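Local coordinates for immune protein (Enterobacter cloacae, PDB 6D7Y) that probably protects the bacterium that makes it from contact-dependent growth inhibition by binding and neutralising the toxic C-terminal tip of CdiA, at residues B[113-116]-B[117-121]. Residues are numbered along the deposited sequence; the frame is centred on the assembly and turned at random.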
ATOM      1  N   LEU B 113      -2.132  10.919  -9.185  1.00 30.20           N
ATOM      2  CA  LEU B 113      -3.334  10.829 -10.016  1.00 31.89           C
ATOM      3  C   LEU B 113      -3.461   9.455 -10.663  1.00 32.16           C
ATOM      4  O   LEU B 113      -4.572   8.943 -10.821  1.00 31.46           O
ATOM      5  CB  LEU B 113      -3.429  11.961 -11.039  1.00 34.98           C
ATOM      6  CG  LEU B 113      -3.758  13.360 -10.497  1.00 37.05           C
ATOM      7  CD1 LEU B 113      -3.811  14.355 -11.640  1.00 39.29           C
ATOM      8  CD2 LEU B 113      -5.090  13.383  -9.753  1.00 37.69           C
ATOM      9  N   GLU B 114      -2.335   8.842 -11.007  1.00 32.60           N
ATOM     10  CA  GLU B 114      -2.359   7.490 -11.555  1.00 34.49           C
ATOM     11  C   GLU B 114      -2.775   6.506 -10.465  1.00 32.19           C
ATOM     12  O   GLU B 114      -3.553   5.592 -10.733  1.00 33.05           O
ATOM     13  CB  GLU B 114      -1.018   7.112 -12.193  1.00 37.46           C
ATOM     14  CG  GLU B 114      -0.685   7.905 -13.451  1.00 41.00           C
ATOM     15  CD  GLU B 114      -1.626   7.668 -14.637  1.00 46.14           C
ATOM     16  OE1 GLU B 114      -1.378   8.280 -15.700  1.00 53.18           O
ATOM     17  OE2 GLU B 114      -2.609   6.889 -14.549  1.00 48.45           O
ATOM     18  N   PHE B 115      -2.283   6.694  -9.233  1.00 29.78           N
ATOM     19  CA  PHE B 115      -2.713   5.828  -8.128  1.00 28.58           C
ATOM     20  C   PHE B 115      -4.200   5.974  -7.868  1.00 28.34           C
ATOM     21  O   PHE B 115      -4.891   4.977  -7.625  1.00 28.06           O
ATOM     22  CB  PHE B 115      -1.957   6.108  -6.825  1.00 26.81           C
ATOM     23  CG  PHE B 115      -0.733   5.267  -6.635  1.00 26.50           C
ATOM     24  CD1 PHE B 115      -0.864   3.922  -6.315  1.00 27.98           C
ATOM     25  CD2 PHE B 115       0.529   5.817  -6.702  1.00 26.74           C
ATOM     26  CE1 PHE B 115       0.246   3.122  -6.107  1.00 28.81           C
ATOM     27  CE2 PHE B 115       1.649   5.028  -6.481  1.00 27.70           C
ATOM     28  CZ  PHE B 115       1.506   3.676  -6.182  1.00 27.93           C
ATOM     29  N   GLN B 116      -4.692   7.219  -7.894  1.00 28.53           N
ATOM     30  CA  GLN B 116      -6.132   7.466  -7.669  1.00 29.99           C
ATOM     31  C   GLN B 116      -6.985   6.651  -8.655  1.00 32.49           C
ATOM     32  O   GLN B 116      -7.986   6.026  -8.273  1.00 32.19           O
ATOM     33  CB  GLN B 116      -6.487   8.967  -7.777  1.00 30.52           C
ATOM     34  CG  GLN B 116      -7.950   9.254  -7.388  1.00 33.12           C
ATOM     35  CD  GLN B 116      -8.384  10.703  -7.567  1.00 37.27           C
ATOM     36  OE1 GLN B 116      -7.944  11.385  -8.494  1.00 42.95           O
ATOM     37  NE2 GLN B 116      -9.295  11.176  -6.688  1.00 36.04           N
ATOM     38  N   LYS B 117      -6.599   6.682  -9.927  1.00 35.20           N
ATOM     39  CA  LYS B 117      -7.317   5.933 -10.967  1.00 38.44           C
ATOM     40  C   LYS B 117      -7.266   4.427 -10.724  1.00 37.81           C
ATOM     41  O   LYS B 117      -8.295   3.736 -10.794  1.00 38.34           O
ATOM     42  CB  LYS B 117      -6.724   6.219 -12.345  1.00 42.43           C
ATOM     43  CG  LYS B 117      -6.864   7.647 -12.832  1.00 44.42           C
ATOM     44  CD  LYS B 117      -6.118   7.812 -14.151  1.00 49.31           C
ATOM     45  CE  LYS B 117      -6.175   9.238 -14.670  1.00 51.39           C
ATOM     46  NZ  LYS B 117      -7.578   9.647 -14.941  1.00 54.37           N
ATOM     47  N   TYR B 118      -6.057   3.927 -10.481  1.00 36.74           N
ATOM     48  CA  TYR B 118      -5.819   2.518 -10.198  1.00 36.82           C
ATOM     49  C   TYR B 118      -6.629   1.996  -9.013  1.00 35.15           C
ATOM     50  O   TYR B 118      -7.309   0.970  -9.122  1.00 36.33           O
ATOM     51  CB  TYR B 118      -4.322   2.251  -9.955  1.00 37.74           C
ATOM     52  CG  TYR B 118      -4.075   0.858  -9.425  1.00 38.74           C
ATOM     53  CD1 TYR B 118      -4.311  -0.254 -10.225  1.00 42.05           C
ATOM     54  CD2 TYR B 118      -3.630   0.651  -8.126  1.00 38.12           C
ATOM     55  CE1 TYR B 118      -4.117  -1.538  -9.749  1.00 43.69           C
ATOM     56  CE2 TYR B 118      -3.426  -0.631  -7.639  1.00 39.98           C
ATOM     57  CZ  TYR B 118      -3.670  -1.721  -8.458  1.00 43.05           C
ATOM     58  OH  TYR B 118      -3.485  -3.003  -7.996  1.00 47.28           O
HETATM   59  N   MSE B 119      -6.581   2.720  -7.900  1.00 32.42           N
HETATM   60  CA  MSE B 119      -7.279   2.322  -6.663  1.00 31.95           C
HETATM   61  C   MSE B 119      -8.764   2.382  -6.827  1.00 32.72           C
HETATM   62  O   MSE B 119      -9.479   1.472  -6.402  1.00 34.01           O
HETATM   63  CB  MSE B 119      -6.820   3.216  -5.498  1.00 30.21           C
HETATM   64  CG  MSE B 119      -5.358   2.946  -5.169  1.00 30.43           C
HETATM   65 SE   MSE B 119      -4.610   4.365  -4.020  1.00 31.15          SE
HETATM   66  CE  MSE B 119      -4.532   3.260  -2.399  1.00 27.38           C
ATOM     67  N   ASN B 120      -9.251   3.449  -7.450  1.00 32.95           N
ATOM     68  CA  ASN B 120     -10.696   3.587  -7.675  1.00 35.15           C
ATOM     69  C   ASN B 120     -11.189   2.421  -8.532  1.00 37.44           C
ATOM     70  O   ASN B 120     -12.268   1.877  -8.305  1.00 37.47           O
ATOM     71  CB  ASN B 120     -11.016   4.891  -8.391  1.00 35.63           C
ATOM     72  CG  ASN B 120     -12.504   5.111  -8.540  1.00 38.05           C
ATOM     73  OD1 ASN B 120     -13.238   5.153  -7.555  1.00 39.02           O
ATOM     74  ND2 ASN B 120     -12.949   5.283  -9.768  1.00 40.55           N
ATOM     75  N   GLY B 121     -10.374   2.052  -9.514  1.00 37.47           N
ATOM     76  CA  GLY B 121     -10.687   0.962 -10.415  1.00 40.43           C
ATOM     77  C   GLY B 121     -10.834  -0.396  -9.754  1.00 41.45           C
ATOM     78  O   GLY B 121     -11.563  -1.231 -10.258  1.00 44.28           O
TER
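K117, Y118, M119 and N120 each donate their backbone N-H to the carbonyl four residues earlier, on L113, E114, F115 and Q116, in four consecutive alpha-helical bonds (N-H of residue i+4 to C=O of residue i) spanning about two turns; the shortest, M119 N to F115 O at 2.8 Å, is nearly straight (169° at the hydrogen). On the inner side, F115 and M119 lie one turn apart, and the selenium of M119, a selenomethionine, stands 4.2 Å from F115 CB and meets the phenyl ring obliquely. With M119 CG anti to its own carbonyl carbon (chi1 -67°), that methylene folds back over the preceding turn, 3.2 Å from F115 O. These two side chains form part of the buried face of the amphipathic helix 105-126, which packs on the antiparallel sheet: F115 reaches V7, F72 and V74, while M119 touches V7, F9 and F131. Y118 is also buried; its CB sits 3.5 Å from E114 O, and its hydroxyl is hydrogen-bonded to E23, its ring making a cation-pi contact with K27. On the outer side the aliphatic part of K117 runs back along the helix, CG 3.3 Å from L113 O. E114, bent at chi2 (-65°), crosses it at an angle and brings OE2 to 3.7 Å from K117 CD. The lysine bends at its last torsion, and NZ remains 5.7 Å from OE2, too far for a salt bridge, although the opposite charges may still attract weakly. Q116 extends from the helix, and its NE2 is hydrogen-bonded to the backbone carbonyl of N148, beside the short strand 150-151.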